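Local coordinates for uncharacterized protein TP-0789 domain-containing protein (Desulfovibrio piger ATCC 29098, PDB 4Z48) that is of unknown function but has a LolA-like fold, whose relatives carry lipoproteins to the outer membrane, so it may bind a lipid or another hydrophobic ligand, at residues Tyr13-Arg18 and Asp173-Leu178; Thr76-Trp81 and Leu119-Ile124; Asp90-Tyr95 and Asp123-Asp128. One frame throughout, in Å; residues are numbered along the deposited sequence.

Contact 1: Tyr13-Arg18 and Asp173-Leu178; sequences YDLAVR and DTLLRL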
loop_
_atom_site.group_PDB
_atom_site.type_symbol
_atom_site.label_atom_id
_atom_site.label_comp_id
_atom_site.label_asym_id
_atom_site.label_seq_id
_atom_site.Cartn_x
_atom_site.Cartn_y
_atom_site.Cartn_z
ATOM N N TYR A 13 14.887 -7.077 -10.869
ATOM C CA TYR A 13 13.572 -7.373 -11.461
ATOM C C TYR A 13 13.112 -8.787 -11.057
ATOM O O TYR A 13 11.941 -8.947 -10.719
ATOM C CB TYR A 13 13.593 -7.199 -12.997
ATOM C CG TYR A 13 12.349 -7.672 -13.716
ATOM C CD1 TYR A 13 11.284 -6.812 -13.943
ATOM C CD2 TYR A 13 12.264 -8.969 -14.226
ATOM C CE1 TYR A 13 10.140 -7.240 -14.622
ATOM C CE2 TYR A 13 11.131 -9.407 -14.905
ATOM C CZ TYR A 13 10.072 -8.540 -15.103
ATOM O OH TYR A 13 8.961 -8.981 -15.777
ATOM N N ASP A 14 14.023 -9.792 -11.106
ATOM C CA ASP A 14 13.704 -11.178 -10.773
ATOM C C ASP A 14 13.211 -11.303 -9.306
ATOM O O ASP A 14 12.235 -12.016 -9.045
ATOM C CB ASP A 14 14.883 -12.099 -11.080
ATOM C CG ASP A 14 15.059 -12.283 -12.589
ATOM O OD1 ASP A 14 14.141 -11.896 -13.347
ATOM O OD2 ASP A 14 16.100 -12.803 -13.002
ATOM N N LEU A 15 13.840 -10.555 -8.380
ATOM C CA LEU A 15 13.424 -10.496 -6.981
ATOM C C LEU A 15 12.036 -9.878 -6.858
ATOM O O LEU A 15 11.177 -10.463 -6.187
ATOM C CB LEU A 15 14.428 -9.714 -6.116
ATOM C CG LEU A 15 14.046 -9.527 -4.646
ATOM C CD1 LEU A 15 13.990 -10.864 -3.917
ATOM C CD2 LEU A 15 14.985 -8.582 -3.971
ATOM N N ALA A 16 11.806 -8.717 -7.522
ATOM C CA ALA A 16 10.513 -8.042 -7.525
ATOM C C ALA A 16 9.391 -9.006 -7.973
ATOM O O ALA A 16 8.326 -8.986 -7.382
ATOM C CB ALA A 16 10.564 -6.811 -8.422
ATOM N N VAL A 17 9.668 -9.879 -8.961
ATOM C CA VAL A 17 8.736 -10.878 -9.501
ATOM C C VAL A 17 8.406 -11.919 -8.409
ATOM O O VAL A 17 7.229 -12.220 -8.208
ATOM C CB VAL A 17 9.285 -11.551 -10.798
ATOM C CG1 VAL A 17 8.511 -12.818 -11.169
ATOM C CG2 VAL A 17 9.299 -10.570 -11.970
ATOM N N ARG A 18 9.437 -12.454 -7.727
ATOM C CA ARG A 18 9.285 -13.425 -6.624
ATOM C C ARG A 18 8.437 -12.831 -5.496
ATOM O O ARG A 18 7.562 -13.515 -4.949
ATOM C CB ARG A 18 10.650 -13.875 -6.070
ATOM C CG ARG A 18 11.439 -14.789 -7.001
ATOM C CD ARG A 18 12.423 -15.651 -6.228
ATOM N NE ARG A 18 13.563 -14.899 -5.701
ATOM C CZ ARG A 18 14.075 -15.052 -4.478
ATOM N NH1 ARG A 18 13.548 -15.934 -3.632
ATOM N NH2 ARG A 18 15.121 -14.328 -4.095
ATOM N N ASP A 173 13.779 -14.612 3.804
ATOM C CA ASP A 173 12.954 -15.782 4.085
ATOM C C ASP A 173 11.503 -15.661 3.610
ATOM O O ASP A 173 10.981 -16.624 3.039
ATOM C CB ASP A 173 12.988 -16.146 5.587
ATOM C CG ASP A 173 12.821 -15.030 6.606
ATOM O OD1 ASP A 173 12.833 -13.839 6.204
ATOM O OD2 ASP A 173 12.730 -15.344 7.815
ATOM N N THR A 174 10.828 -14.541 3.894
ATOM C CA THR A 174 9.415 -14.408 3.539
ATOM C C THR A 174 9.184 -13.557 2.258
ATOM O O THR A 174 8.087 -13.589 1.706
ATOM C CB THR A 174 8.666 -13.802 4.720
ATOM O OG1 THR A 174 9.096 -12.450 4.904
ATOM C CG2 THR A 174 8.841 -14.622 6.001
ATOM N N LEU A 175 10.182 -12.768 1.828
ATOM C CA LEU A 175 10.089 -11.885 0.643
ATOM C C LEU A 175 9.159 -10.689 0.920
ATOM O O LEU A 175 8.725 -10.002 -0.004
ATOM C CB LEU A 175 9.714 -12.654 -0.659
ATOM C CG LEU A 175 10.745 -13.749 -1.015
ATOM C CD1 LEU A 175 10.313 -14.595 -2.223
ATOM C CD2 LEU A 175 12.127 -13.139 -1.244
ATOM N N LEU A 176 8.896 -10.426 2.217
ATOM C CA LEU A 176 8.135 -9.259 2.636
ATOM C C LEU A 176 9.097 -8.134 2.921
ATOM O O LEU A 176 10.177 -8.397 3.423
ATOM C CB LEU A 176 7.292 -9.552 3.903
ATOM C CG LEU A 176 6.084 -10.479 3.728
ATOM C CD1 LEU A 176 5.328 -10.604 5.050
ATOM C CD2 LEU A 176 5.148 -9.990 2.610
ATOM N N ARG A 177 8.679 -6.876 2.694
ATOM C CA ARG A 177 9.509 -5.724 3.061
ATOM C C ARG A 177 9.624 -5.659 4.586
ATOM O O ARG A 177 8.642 -5.956 5.276
ATOM C CB ARG A 177 8.845 -4.417 2.572
ATOM C CG ARG A 177 8.753 -4.300 1.061
ATOM C CD ARG A 177 7.784 -3.187 0.607
ATOM N NE ARG A 177 7.912 -3.033 -0.863
ATOM C CZ ARG A 177 7.265 -3.780 -1.761
ATOM N NH1 ARG A 177 6.400 -4.708 -1.368
ATOM N NH2 ARG A 177 7.469 -3.596 -3.057
ATOM N N LEU A 178 10.797 -5.263 5.091
ATOM C CA LEU A 178 11.047 -4.992 6.490
ATOM C C LEU A 178 11.080 -3.473 6.694
ATOM O O LEU A 178 10.548 -2.971 7.670
ATOM C CB LEU A 178 12.357 -5.661 6.942
ATOM C CG LEU A 178 12.865 -5.388 8.356
ATOM C CD1 LEU A 178 12.000 -6.056 9.390
ATOM C CD2 LEU A 178 14.281 -5.891 8.516
#

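Contact 2: Thr76-Trp81 and Leu119-Ile124; sequences TKYLVW and LSNEDI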
loop_
_atom_site.group_PDB
_atom_site.type_symbol
_atom_site.label_atom_id
_atom_site.label_comp_id
_atom_site.label_asym_id
_atom_site.label_seq_id
_atom_site.Cartn_x
_atom_site.Cartn_y
_atom_site.Cartn_z
ATOM N N THR A 76 -17.074 6.964 5.739
ATOM C CA THR A 76 -16.143 7.273 4.630
ATOM C C THR A 76 -15.784 5.942 3.970
ATOM O O THR A 76 -15.538 4.960 4.659
ATOM C CB THR A 76 -14.878 8.033 5.100
ATOM O OG1 THR A 76 -15.272 9.120 5.936
ATOM C CG2 THR A 76 -14.001 8.546 3.910
ATOM N N LYS A 77 -15.840 5.908 2.645
ATOM C CA LYS A 77 -15.531 4.738 1.852
ATOM C C LYS A 77 -14.622 5.108 0.681
ATOM O O LYS A 77 -14.862 6.105 0.002
ATOM C CB LYS A 77 -16.798 4.061 1.317
ATOM C CG LYS A 77 -17.722 3.449 2.368
ATOM C CD LYS A 77 -19.011 3.041 1.692
ATOM C CE LYS A 77 -19.859 2.144 2.543
ATOM N NZ LYS A 77 -20.941 1.505 1.748
ATOM N N TYR A 78 -13.593 4.298 0.459
ATOM C CA TYR A 78 -12.687 4.395 -0.693
ATOM C C TYR A 78 -12.857 3.184 -1.565
ATOM O O TYR A 78 -12.786 2.067 -1.062
ATOM C CB TYR A 78 -11.223 4.513 -0.280
ATOM C CG TYR A 78 -10.863 5.854 0.285
ATOM C CD1 TYR A 78 -11.188 6.189 1.603
ATOM C CD2 TYR A 78 -10.139 6.779 -0.470
ATOM C CE1 TYR A 78 -10.833 7.423 2.140
ATOM C CE2 TYR A 78 -9.781 8.014 0.060
ATOM C CZ TYR A 78 -10.098 8.317 1.374
ATOM O OH TYR A 78 -9.732 9.531 1.900
ATOM N N LEU A 79 -13.101 3.400 -2.872
ATOM C CA LEU A 79 -13.208 2.327 -3.858
ATOM C C LEU A 79 -11.967 2.416 -4.767
ATOM O O LEU A 79 -11.695 3.477 -5.310
ATOM C CB LEU A 79 -14.518 2.413 -4.664
ATOM C CG LEU A 79 -14.751 1.343 -5.757
ATOM C CD1 LEU A 79 -14.666 -0.069 -5.203
ATOM C CD2 LEU A 79 -16.104 1.534 -6.410
ATOM N N VAL A 80 -11.172 1.341 -4.858
ATOM C CA VAL A 80 -9.961 1.373 -5.673
ATOM C C VAL A 80 -10.025 0.258 -6.704
ATOM O O VAL A 80 -10.290 -0.889 -6.341
ATOM C CB VAL A 80 -8.648 1.265 -4.838
ATOM C CG1 VAL A 80 -7.417 1.451 -5.728
ATOM C CG2 VAL A 80 -8.631 2.213 -3.632
ATOM N N TRP A 81 -9.837 0.612 -7.980
ATOM C CA TRP A 81 -9.732 -0.310 -9.116
ATOM C C TRP A 81 -8.305 -0.183 -9.629
ATOM O O TRP A 81 -7.965 0.787 -10.322
ATOM C CB TRP A 81 -10.762 0.005 -10.202
ATOM C CG TRP A 81 -12.194 -0.229 -9.840
ATOM C CD1 TRP A 81 -12.690 -0.726 -8.667
ATOM C CD2 TRP A 81 -13.331 0.075 -10.662
ATOM N NE1 TRP A 81 -14.065 -0.765 -8.715
ATOM C CE2 TRP A 81 -14.484 -0.284 -9.929
ATOM C CE3 TRP A 81 -13.482 0.581 -11.973
ATOM C CZ2 TRP A 81 -15.772 -0.140 -10.447
ATOM C CZ3 TRP A 81 -14.759 0.735 -12.486
ATOM C CH2 TRP A 81 -15.889 0.377 -11.726
ATOM N N LEU A 119 0.300 8.327 5.088
ATOM C CA LEU A 119 0.132 7.627 3.805
ATOM C C LEU A 119 -0.494 8.595 2.794
ATOM O O LEU A 119 -1.353 9.393 3.193
ATOM C CB LEU A 119 -0.825 6.435 4.001
ATOM C CG LEU A 119 -0.329 5.146 4.635
ATOM C CD1 LEU A 119 -0.024 5.320 6.121
ATOM C CD2 LEU A 119 -1.425 4.105 4.568
ATOM N N SER A 120 -0.102 8.524 1.508
ATOM C CA SER A 120 -0.718 9.284 0.432
ATOM C C SER A 120 -1.793 8.429 -0.203
ATOM O O SER A 120 -1.783 7.224 0.012
ATOM C CB SER A 120 0.325 9.674 -0.606
ATOM O OG SER A 120 1.256 10.612 -0.094
ATOM N N ASN A 121 -2.693 9.022 -1.020
ATOM C CA ASN A 121 -3.722 8.240 -1.721
ATOM C C ASN A 121 -3.084 7.172 -2.645
ATOM O O ASN A 121 -3.590 6.048 -2.742
ATOM C CB ASN A 121 -4.642 9.160 -2.538
ATOM C CG ASN A 121 -5.474 10.063 -1.681
ATOM O OD1 ASN A 121 -5.909 9.679 -0.603
ATOM N ND2 ASN A 121 -5.681 11.293 -2.130
ATOM N N GLU A 122 -1.940 7.491 -3.255
ATOM C CA GLU A 122 -1.266 6.536 -4.140
ATOM C C GLU A 122 -0.661 5.354 -3.368
ATOM O O GLU A 122 -0.541 4.295 -3.946
ATOM C CB GLU A 122 -0.200 7.204 -5.017
ATOM C CG GLU A 122 1.052 7.687 -4.293
ATOM C CD GLU A 122 2.154 8.127 -5.247
ATOM O OE1 GLU A 122 2.515 7.354 -6.166
ATOM O OE2 GLU A 122 2.660 9.255 -5.066
ATOM N N ASP A 123 -0.349 5.521 -2.069
ATOM C CA ASP A 123 0.196 4.456 -1.228
ATOM C C ASP A 123 -0.825 3.331 -0.973
ATOM O O ASP A 123 -0.424 2.232 -0.584
ATOM C CB ASP A 123 0.693 5.025 0.105
ATOM C CG ASP A 123 1.858 5.986 -0.018
ATOM O OD1 ASP A 123 2.631 5.865 -0.982
ATOM O OD2 ASP A 123 2.018 6.832 0.871
ATOM N N ILE A 124 -2.133 3.611 -1.203
ATOM C CA ILE A 124 -3.252 2.698 -0.996
ATOM C C ILE A 124 -3.447 1.734 -2.202
ATOM O O ILE A 124 -4.089 0.710 -2.039
ATOM C CB ILE A 124 -4.517 3.539 -0.662
ATOM C CG1 ILE A 124 -4.359 4.295 0.690
ATOM C CG2 ILE A 124 -5.812 2.762 -0.715
ATOM C CD1 ILE A 124 -3.731 3.563 1.820
HETATM O O HOH W 1 -7.857 10.880 0.588
#

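Contact 3: Asp90-Tyr95 and Asp123-Asp128; sequences DDMWVY and DIQNLD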
loop_
_atom_site.group_PDB
_atom_site.type_symbol
_atom_site.label_atom_id
_atom_site.label_comp_id
_atom_site.label_asym_id
_atom_site.label_seq_id
_atom_site.Cartn_x
_atom_site.Cartn_y
_atom_site.Cartn_z
ATOM N N ASP A 90 -4.902 3.667 -12.409
ATOM C CA ASP A 90 -5.767 3.110 -11.372
ATOM C C ASP A 90 -6.872 4.090 -11.077
ATOM O O ASP A 90 -6.626 5.305 -11.032
ATOM C CB ASP A 90 -4.987 2.825 -10.083
ATOM C CG ASP A 90 -4.046 1.630 -10.096
ATOM O OD1 ASP A 90 -3.951 0.940 -11.155
ATOM O OD2 ASP A 90 -3.426 1.362 -9.047
ATOM N N ASP A 91 -8.089 3.573 -10.939
ATOM C CA ASP A 91 -9.282 4.327 -10.609
ATOM C C ASP A 91 -9.489 4.358 -9.092
ATOM O O ASP A 91 -9.344 3.355 -8.383
ATOM C CB ASP A 91 -10.516 3.725 -11.314
ATOM C CG ASP A 91 -10.575 3.952 -12.809
ATOM O OD1 ASP A 91 -10.336 5.089 -13.241
ATOM O OD2 ASP A 91 -10.892 2.991 -13.542
HETATM N N MSE A 92 -9.844 5.507 -8.598
HETATM C CA MSE A 92 -10.079 5.659 -7.178
HETATM C C MSE A 92 -11.177 6.689 -6.943
HETATM O O MSE A 92 -11.237 7.736 -7.617
HETATM C CB MSE A 92 -8.790 6.072 -6.462
HETATM C CG MSE A 92 -8.942 6.249 -4.967
HETATM SE SE MSE A 92 -7.250 6.689 -4.122
HETATM C CE MSE A 92 -6.312 5.159 -4.506
ATOM N N TRP A 93 -12.037 6.366 -5.998
ATOM C CA TRP A 93 -13.123 7.233 -5.562
ATOM C C TRP A 93 -13.274 7.215 -4.039
ATOM O O TRP A 93 -12.986 6.216 -3.376
ATOM C CB TRP A 93 -14.446 6.798 -6.180
ATOM C CG TRP A 93 -14.492 6.794 -7.679
ATOM C CD1 TRP A 93 -14.954 7.790 -8.485
ATOM C CD2 TRP A 93 -14.216 5.680 -8.532
ATOM N NE1 TRP A 93 -14.957 7.376 -9.798
ATOM C CE2 TRP A 93 -14.524 6.079 -9.855
ATOM C CE3 TRP A 93 -13.747 4.371 -8.306
ATOM C CZ2 TRP A 93 -14.389 5.213 -10.945
ATOM C CZ3 TRP A 93 -13.620 3.516 -9.383
ATOM C CH2 TRP A 93 -13.923 3.941 -10.688
ATOM N N VAL A 94 -13.758 8.316 -3.501
ATOM C CA VAL A 94 -14.045 8.425 -2.067
ATOM C C VAL A 94 -15.482 8.901 -1.897
ATOM O O VAL A 94 -15.878 9.854 -2.572
ATOM C CB VAL A 94 -13.040 9.349 -1.285
ATOM C CG1 VAL A 94 -12.974 10.768 -1.866
ATOM C CG2 VAL A 94 -13.356 9.389 0.221
ATOM N N TYR A 95 -16.262 8.215 -1.022
ATOM C CA TYR A 95 -17.574 8.666 -0.553
ATOM C C TYR A 95 -17.331 9.415 0.775
ATOM O O TYR A 95 -16.767 8.835 1.709
ATOM C CB TYR A 95 -18.571 7.508 -0.391
ATOM C CG TYR A 95 -19.846 7.951 0.285
ATOM C CD1 TYR A 95 -20.881 8.530 -0.445
ATOM C CD2 TYR A 95 -19.992 7.859 1.670
ATOM C CE1 TYR A 95 -22.027 9.015 0.183
ATOM C CE2 TYR A 95 -21.142 8.326 2.305
ATOM C CZ TYR A 95 -22.165 8.882 1.554
ATOM O OH TYR A 95 -23.299 9.335 2.173
ATOM N N ASP A 123 -0.349 5.521 -2.069
ATOM C CA ASP A 123 0.196 4.456 -1.228
ATOM C C ASP A 123 -0.825 3.331 -0.973
ATOM O O ASP A 123 -0.424 2.232 -0.584
ATOM C CB ASP A 123 0.693 5.025 0.105
ATOM C CG ASP A 123 1.858 5.986 -0.018
ATOM O OD1 ASP A 123 2.631 5.865 -0.982
ATOM O OD2 ASP A 123 2.018 6.832 0.871
ATOM N N ILE A 124 -2.133 3.611 -1.203
ATOM C CA ILE A 124 -3.252 2.698 -0.996
ATOM C C ILE A 124 -3.447 1.734 -2.202
ATOM O O ILE A 124 -4.089 0.710 -2.039
ATOM C CB ILE A 124 -4.517 3.539 -0.662
ATOM C CG1 ILE A 124 -4.359 4.295 0.690
ATOM C CG2 ILE A 124 -5.812 2.762 -0.715
ATOM C CD1 ILE A 124 -3.731 3.563 1.820
ATOM N N GLN A 125 -2.857 2.015 -3.369
ATOM C CA GLN A 125 -2.920 1.095 -4.525
ATOM C C GLN A 125 -1.889 -0.062 -4.398
ATOM O O GLN A 125 -1.130 -0.103 -3.424
ATOM C CB GLN A 125 -2.667 1.855 -5.826
ATOM C CG GLN A 125 -3.630 3.014 -6.056
ATOM C CD GLN A 125 -3.057 4.070 -6.966
ATOM O OE1 GLN A 125 -1.845 4.145 -7.231
ATOM N NE2 GLN A 125 -3.918 4.947 -7.422
ATOM N N ASN A 126 -1.840 -0.974 -5.418
ATOM C CA ASN A 126 -0.950 -2.145 -5.505
ATOM C C ASN A 126 0.503 -1.744 -5.262
ATOM O O ASN A 126 1.068 -0.946 -6.019
ATOM C CB ASN A 126 -1.102 -2.831 -6.880
ATOM C CG ASN A 126 -0.371 -4.147 -7.092
ATOM O OD1 ASN A 126 0.344 -4.673 -6.230
ATOM N ND2 ASN A 126 -0.526 -4.709 -8.280
ATOM N N LEU A 127 1.088 -2.278 -4.174
ATOM C CA LEU A 127 2.473 -2.012 -3.772
ATOM C C LEU A 127 3.480 -2.822 -4.628
ATOM O O LEU A 127 4.663 -2.465 -4.658
ATOM C CB LEU A 127 2.651 -2.319 -2.257
ATOM C CG LEU A 127 4.003 -2.039 -1.549
ATOM C CD1 LEU A 127 4.464 -0.606 -1.707
ATOM C CD2 LEU A 127 3.917 -2.368 -0.070
ATOM N N ASP A 128 3.016 -3.875 -5.347
ATOM C CA ASP A 128 3.924 -4.725 -6.103
ATOM C C ASP A 128 3.581 -4.819 -7.613
ATOM O O ASP A 128 3.575 -5.920 -8.176
ATOM C CB ASP A 128 3.983 -6.121 -5.448
ATOM C CG ASP A 128 4.673 -6.124 -4.090
ATOM O OD1 ASP A 128 5.927 -6.037 -4.054
ATOM O OD2 ASP A 128 3.959 -6.202 -3.061
#

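Contact 1: Tyr13-Arg18 and Asp173-Leu178
The guanidinium of Arg-18 has CD2 of Leu-175 over one of its faces. The contact joins the N-terminal helix 8-20 of this LolA-like fold to the turn between strands 163-171 and 177-184. A second flat group belongs to the helix itself. One face of the Tyr-13 ring carries Val-17 CG2, one helical turn on, 3.6 Å above the plane and shifted toward the rim. Leu-175 sits in the turn with a left-handed backbone (phi 71°, psi 18°) and sends its side chain to the helix. The Arg-18 and Leu-175 side chains cross at about a right angle. Arg-18 NH1 lies over the fork of the leucine, 3.8 Å from Leu-175 CD1 and 3.9 Å from Leu-175 CD2. The charged end of the arginine is also tied down outside the contact, where NH2 bonds to Tyr-149 OH on strand 146-155. Leu-15 is buried and packs on Tyr-149 and Leu-151 of the same strand. Thus Leu-175 meets an apolar and a charged side chain one helical turn apart. Its CD1 also touches the arginine stem, at 3.9 Å from Arg-18 CB. Its CD2 closes the apolar side, 4.0 Å from Leu-15 CD1.

Contact 2: Thr76-Trp81 and Leu119-Ile124
Tyr-78, early in strand 77-82, points from the sheet toward the loop that lies across this LolA-like fold. Its CE2 comes within 4.3 Å of Asn-121 OD1, an oblique and loose approach. The firmer link is through water. One water lies in the plane of the ring, at its edge, 2.7 Å from Tyr-78 OH. It donates to Asn-121 OD1 at 2.6 Å. The other end of that amide is held too, since Asn-121 ND2 bonds to Ser-109 O. Two residues on, Val-80 faces the same way as Tyr-78. It meets Ile-124 methyl to methyl, with Val-80 CG2 4.1 Å from Ile-124 CG2. The isoleucine CG2 stands opposite the backbone N, and its side chain crosses the valine at about a right angle. Ile-124 also reaches Ile-65 on the next strand, 60-69. The loop is pinned from within. Ser-120 N gives a straight 2.8 Å bond to Asp-123 OD2, arriving 44° out of the carboxylate plane. Lys-191 forms a salt bridge to the same oxygen. The contact therefore pairs a small apolar patch with a buried polar bridge. The water satisfies both the Tyr-78 hydroxyl and Asn-121 OD1, which do not bond directly.

Contact 3: Asp90-Tyr95 and Asp123-Asp128
This contact lies where the long loop between strands 101-104 and 133-143 passes the start of strand 91-96 in the LolA-like fold. Gln-125 of the loop fits against Asp-90 and selenomethionine Met-92. Asp-90 and Gln-125 reach for each other from opposite directions, with carboxylate and amide planes 78° apart. Asp-90 OD2 rests on the glutamine stem, 3.3 Å from Gln-125 CB and 3.4 Å from Gln-125 CG. This is packing of the oxygen along the glutamine chain, not a hydrogen bond. The carboxylate finds its hydrogen bonds at the end of the neighbouring strand 77-82. Ser-82 OG bonds to OD2 and Tyr-83 N to OD1, which should hold the group in place. Met-92 supplies the apolar side. Its chain runs straight out through CG and SE, then turns at chi3 (-63°). The turn lays its methyl CE 3.8 Å from Gln-125 CG. Lys-110 touches both Met-92 and Gln-125, and its NZ bonds to Asp-90 O. Beyond Gln-125 the loop makes an Asx turn. Asp-128 N donates to Asn-126 OD1 at 2.9 Å, from 49° out of the carbonyl plane.

The chain starts in helix 8-20, the first side of contact 1. It then runs through the strands to 76-81 and 90-95, neighbours in the sheet, which open contacts 2 and 3. Contact 2 opens first, and both end on the same stretch of the loop before strand 133-143. They share Asp-123 and Ile-124, and their centres are about 4 Å apart. Contact 1 closes only at 173-178, so both lie inside its loop. Its centre is about 22 Å from that of contact 3, yet Arg-177 NH1 bridges to Asp-128 OD1 at 3.0 Å. Through this bridge the loop ties strands 77-82 and 91-96 to the start of strand 177-184, beside the N-terminal helix.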